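DNA-3-methyladenine glycosidase (Bacillus halodurans, PDB 2H56) belongs to the HhH-GPD superfamily of base excision DNA repair proteins, a mainly helical family that carries a helix-hairpin-helix motif. Local coordinates at residues Q53-S58 and E152-F157; V114-H117 and G121-D124. All blocks are in the same frame, centred on the assembly; numbering follows the deposited sequence.

Interaction 1: residues Q53-S58 and E152-F157; sequences QSLVSS and EMFMMF
The phenyl ring of F154 lies against S54 and L55, carrying the contact between two helices whose closest CA atoms, those of L55 and F154, are 7.4 Å apart. CG anti to the backbone N (chi1 -179°) places the F154 ring against helix 51-61, the L55 and F154 side chains crossing at about a right angle. L55 covers one face: its CG stands 4.0 Å from the ring centroid and 28° off the normal, a CH-pi geometry, while the L55 CD2 branch lies over the same ring nearer its rim, 3.9 Å from F154 CD1. S54 comes from another direction, its CB meeting F154 CE1 at 3.5 Å close to the ring plane. These three residues are buried. On the side of the partly exposed S58 the fit is looser: S58 OG stays 4.6 Å from F154 CD1 and turns back to its own helix, where it bonds S54 O at 2.7 Å. That carbonyl oxygen also accepts from S58 N, the two donors arriving from opposite faces of its plane. F154 also touches L140 of helix 133-141, so its ring joins helix 51-61 to the pair of helices 133-141 and 148-157, which sequence and topology identify as the helix-hairpin-helix of this superfamily.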
loop_
_atom_site.group_PDB
_atom_site.type_symbol
_atom_site.label_atom_id
_atom_site.label_comp_id
_atom_site.label_asym_id
_atom_site.label_seq_id
_atom_site.Cartn_x
_atom_site.Cartn_y
_atom_site.Cartn_z
ATOM N N GLN A 53 5.563 -8.865 -10.270
ATOM C CA GLN A 53 6.370 -9.356 -9.163
ATOM C C GLN A 53 5.769 -8.908 -7.836
ATOM O O GLN A 53 5.641 -9.686 -6.907
ATOM C CB GLN A 53 7.795 -8.840 -9.336
ATOM C CG GLN A 53 8.816 -9.358 -8.339
ATOM C CD GLN A 53 8.760 -8.618 -7.012
ATOM O OE1 GLN A 53 8.727 -7.382 -6.968
ATOM N NE2 GLN A 53 8.756 -9.376 -5.917
ATOM N N SER A 54 5.377 -7.648 -7.774
ATOM C CA SER A 54 4.719 -7.096 -6.595
ATOM C C SER A 54 3.458 -7.790 -6.204
ATOM O O SER A 54 3.226 -7.973 -5.025
ATOM C CB SER A 54 4.373 -5.644 -6.835
ATOM O OG SER A 54 5.576 -4.948 -6.928
ATOM N N LEU A 55 2.616 -8.138 -7.169
ATOM C CA LEU A 55 1.359 -8.799 -6.820
ATOM C C LEU A 55 1.651 -10.168 -6.198
ATOM O O LEU A 55 1.041 -10.561 -5.205
ATOM C CB LEU A 55 0.453 -8.952 -8.039
ATOM C CG LEU A 55 -0.456 -7.781 -8.376
ATOM C CD1 LEU A 55 -1.175 -7.994 -9.702
ATOM C CD2 LEU A 55 -1.455 -7.628 -7.228
ATOM N N VAL A 56 2.595 -10.893 -6.785
ATOM C CA VAL A 56 2.923 -12.207 -6.293
ATOM C C VAL A 56 3.491 -12.104 -4.876
ATOM O O VAL A 56 3.039 -12.784 -3.970
ATOM C CB VAL A 56 3.907 -12.908 -7.234
ATOM C CG1 VAL A 56 4.342 -14.224 -6.637
ATOM C CG2 VAL A 56 3.256 -13.090 -8.597
ATOM N N SER A 57 4.476 -11.240 -4.699
ATOM C CA SER A 57 4.995 -10.920 -3.389
ATOM C C SER A 57 3.894 -10.476 -2.407
ATOM O O SER A 57 3.904 -10.868 -1.257
ATOM C CB SER A 57 6.032 -9.811 -3.510
ATOM O OG SER A 57 6.798 -9.720 -2.314
ATOM N N SER A 58 2.942 -9.671 -2.849
ATOM C CA SER A 58 1.854 -9.276 -1.970
ATOM C C SER A 58 1.030 -10.465 -1.525
ATOM O O SER A 58 0.632 -10.533 -0.357
ATOM C CB SER A 58 0.943 -8.258 -2.646
ATOM O OG SER A 58 1.684 -7.089 -2.990
ATOM N N GLU A 152 -5.520 -1.381 -2.934
ATOM C CA GLU A 152 -5.167 -0.024 -2.591
ATOM C C GLU A 152 -3.685 0.097 -2.240
ATOM O O GLU A 152 -2.996 0.962 -2.793
ATOM C CB GLU A 152 -6.073 0.518 -1.498
ATOM C CG GLU A 152 -7.423 0.930 -2.065
ATOM C CD GLU A 152 -8.506 1.125 -1.011
ATOM O OE1 GLU A 152 -8.393 0.527 0.110
ATOM O OE2 GLU A 152 -9.483 1.877 -1.333
HETATM N N MSE A 153 -3.189 -0.807 -1.391
HETATM C CA MSE A 153 -1.756 -0.815 -1.025
HETATM C C MSE A 153 -0.854 -1.026 -2.243
HETATM O O MSE A 153 0.265 -0.417 -2.342
HETATM C CB MSE A 153 -1.446 -1.904 -0.015
HETATM C CG MSE A 153 -2.209 -1.790 1.232
HETATM SE SE MSE A 153 -1.721 -0.207 2.205
HETATM C CE MSE A 153 0.063 -0.852 2.973
ATOM N N PHE A 154 -1.350 -1.864 -3.156
ATOM C CA PHE A 154 -0.657 -2.121 -4.398
ATOM C C PHE A 154 -0.569 -0.879 -5.246
ATOM O O PHE A 154 0.481 -0.632 -5.847
ATOM C CB PHE A 154 -1.358 -3.210 -5.199
ATOM C CG PHE A 154 -0.680 -3.534 -6.487
ATOM C CD1 PHE A 154 0.480 -4.322 -6.499
ATOM C CD2 PHE A 154 -1.196 -3.074 -7.690
ATOM C CE1 PHE A 154 1.136 -4.608 -7.698
ATOM C CE2 PHE A 154 -0.555 -3.370 -8.893
ATOM C CZ PHE A 154 0.612 -4.136 -8.897
HETATM N N MSE A 155 -1.650 -0.096 -5.309
HETATM C CA MSE A 155 -1.650 1.085 -6.135
HETATM C C MSE A 155 -0.633 2.081 -5.575
HETATM O O MSE A 155 -0.118 2.959 -6.304
HETATM C CB MSE A 155 -3.025 1.768 -6.153
HETATM C CG MSE A 155 -4.148 1.010 -6.802
HETATM SE SE MSE A 155 -5.743 2.106 -7.089
HETATM C CE MSE A 155 -4.921 3.590 -8.113
HETATM N N MSE A 156 -0.385 2.023 -4.270
HETATM C CA MSE A 156 0.411 3.091 -3.690
HETATM C C MSE A 156 1.867 2.693 -3.828
HETATM O O MSE A 156 2.637 3.370 -4.478
HETATM C CB MSE A 156 0.066 3.348 -2.222
HETATM C CG MSE A 156 -1.289 4.036 -1.953
HETATM SE SE MSE A 156 -1.468 4.150 -0.023
HETATM C CE MSE A 156 -3.248 5.013 0.422
ATOM N N PHE A 157 2.185 1.554 -3.238
ATOM C CA PHE A 157 3.537 1.122 -2.984
ATOM C C PHE A 157 4.127 0.346 -4.145
ATOM O O PHE A 157 5.262 -0.122 -4.069
ATOM C CB PHE A 157 3.541 0.237 -1.734
ATOM C CG PHE A 157 3.290 0.991 -0.500
ATOM C CD1 PHE A 157 4.221 1.901 -0.049
ATOM C CD2 PHE A 157 2.117 0.836 0.199
ATOM C CE1 PHE A 157 4.006 2.641 1.114
ATOM C CE2 PHE A 157 1.877 1.570 1.351
ATOM C CZ PHE A 157 2.831 2.479 1.814
#

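Interaction 2: residues V114-H117 and G121-D124; sequences VCEH and GRLD
H117 and R122 approach to 5.2 Å between their CA atoms where the chain folds back at the C-terminal end of helix 105-119. This is a glycine C-cap, with G121 at the C' position, the first residue to leave helical torsions, with positive phi. The turn is closed by L123 N donating to H117 O over 3.1 Å, nearly straight at the hydrogen (169°). D124 then serves as N-cap of helix 125-128, OD1 accepting from T126 N and OD2 from E127 N, which makes the segment a tight link between two helices. Among the side chains, L123 points back at the helix, its CB 4.2 Å from H117 CB, on the buried side. R122 runs over one face of the imidazole: its CD is 4.0 Å from the H117 ring centroid in a CH-pi contact, and NE passes above the middle of the ring. A bend at chi3 leaves the guanidinium tilted 46° to that ring and brings NH2 beside the E116 carboxylate. The extended E116 chain delivers its carboxylate there in an exposed salt bridge, OE2 lying 3.2 Å from R122 NH2 but well out of the guanidinium plane, with no N-H directed at it.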
loop_
_atom_site.group_PDB
_atom_site.type_symbol
_atom_site.label_atom_id
_atom_site.label_comp_id
_atom_site.label_asym_id
_atom_site.label_seq_id
_atom_site.Cartn_x
_atom_site.Cartn_y
_atom_site.Cartn_z
ATOM N N VAL A 114 -3.436 -14.505 -10.763
ATOM C CA VAL A 114 -2.710 -13.308 -11.199
ATOM C C VAL A 114 -2.065 -13.568 -12.560
ATOM O O VAL A 114 -2.140 -12.743 -13.480
ATOM C CB VAL A 114 -1.621 -12.918 -10.201
ATOM C CG1 VAL A 114 -0.651 -11.867 -10.797
ATOM C CG2 VAL A 114 -2.252 -12.439 -8.896
ATOM N N CYS A 115 -1.448 -14.730 -12.704
ATOM C CA CYS A 115 -0.846 -15.097 -13.980
ATOM C C CYS A 115 -1.823 -15.097 -15.097
ATOM O O CYS A 115 -1.571 -14.501 -16.120
ATOM C CB CYS A 115 -0.260 -16.478 -13.903
ATOM S SG CYS A 115 1.179 -16.511 -12.842
ATOM N N GLU A 116 -2.932 -15.788 -14.894
ATOM C CA GLU A 116 -4.005 -15.827 -15.873
ATOM C C GLU A 116 -4.393 -14.404 -16.311
ATOM O O GLU A 116 -4.508 -14.129 -17.506
ATOM C CB GLU A 116 -5.218 -16.597 -15.310
ATOM C CG GLU A 116 -6.444 -16.665 -16.243
ATOM C CD GLU A 116 -7.734 -17.198 -15.563
ATOM O OE1 GLU A 116 -7.678 -18.223 -14.841
ATOM O OE2 GLU A 116 -8.807 -16.578 -15.778
ATOM N N HIS A 117 -4.578 -13.508 -15.349
ATOM C CA HIS A 117 -5.035 -12.171 -15.659
ATOM C C HIS A 117 -3.963 -11.320 -16.377
ATOM O O HIS A 117 -4.296 -10.491 -17.209
ATOM C CB HIS A 117 -5.470 -11.442 -14.377
ATOM C CG HIS A 117 -6.895 -11.662 -13.983
ATOM N ND1 HIS A 117 -7.807 -10.638 -13.929
ATOM C CD2 HIS A 117 -7.552 -12.771 -13.570
ATOM C CE1 HIS A 117 -8.968 -11.109 -13.509
ATOM N NE2 HIS A 117 -8.840 -12.403 -13.287
ATOM N N GLY A 121 -4.230 -10.601 -20.730
ATOM C CA GLY A 121 -4.284 -9.193 -21.061
ATOM C C GLY A 121 -5.352 -8.433 -20.308
ATOM O O GLY A 121 -5.500 -7.232 -20.512
ATOM N N ARG A 122 -6.107 -9.125 -19.448
ATOM C CA ARG A 122 -7.180 -8.491 -18.657
ATOM C C ARG A 122 -6.536 -7.351 -17.906
ATOM O O ARG A 122 -7.012 -6.216 -17.959
ATOM C CB ARG A 122 -7.857 -9.470 -17.679
ATOM C CG ARG A 122 -9.185 -10.011 -18.158
ATOM C CD ARG A 122 -9.739 -11.052 -17.221
ATOM N NE ARG A 122 -9.077 -12.336 -17.437
ATOM C CZ ARG A 122 -9.614 -13.406 -18.036
ATOM N NH1 ARG A 122 -10.866 -13.397 -18.485
ATOM N NH2 ARG A 122 -8.891 -14.522 -18.179
ATOM N N LEU A 123 -5.420 -7.651 -17.268
ATOM C CA LEU A 123 -4.732 -6.709 -16.423
ATOM C C LEU A 123 -3.454 -6.191 -17.090
ATOM O O LEU A 123 -2.405 -6.795 -16.948
ATOM C CB LEU A 123 -4.417 -7.406 -15.113
ATOM C CG LEU A 123 -3.818 -6.564 -14.020
ATOM C CD1 LEU A 123 -4.807 -5.449 -13.589
ATOM C CD2 LEU A 123 -3.444 -7.527 -12.896
ATOM N N ASP A 124 -3.559 -5.074 -17.819
ATOM C CA ASP A 124 -2.419 -4.415 -18.477
ATOM C C ASP A 124 -1.946 -3.189 -17.675
ATOM O O ASP A 124 -2.636 -2.160 -17.618
ATOM C CB ASP A 124 -2.833 -3.971 -19.882
ATOM C CG ASP A 124 -1.931 -2.878 -20.456
ATOM O OD1 ASP A 124 -0.687 -3.003 -20.343
ATOM O OD2 ASP A 124 -2.477 -1.894 -21.019
#

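In the fold
From the N terminus, the chain passes strands 13-16 and 43-46 and enters helix 51-61, which holds the first half of interaction 1. Interaction 2 follows entirely within the intervening 93 residues: it closes a short local turn, with three residues between its segments, at the end of helix 105-119. The chain then runs through helices 125-128 and 133-141 to helix 148-157, where interaction 1 closes the long loop. The contacts are therefore nested, not crossed. Their centres lie 14 Å apart, yet they meet through L55, whose CD1 is 3.9 Å from L123 CD2 and 4.1 Å from V114 CG1. Helix 51-61 thus takes part in interaction 1 and also packs against interaction 2, its F52 and I59 touching V114.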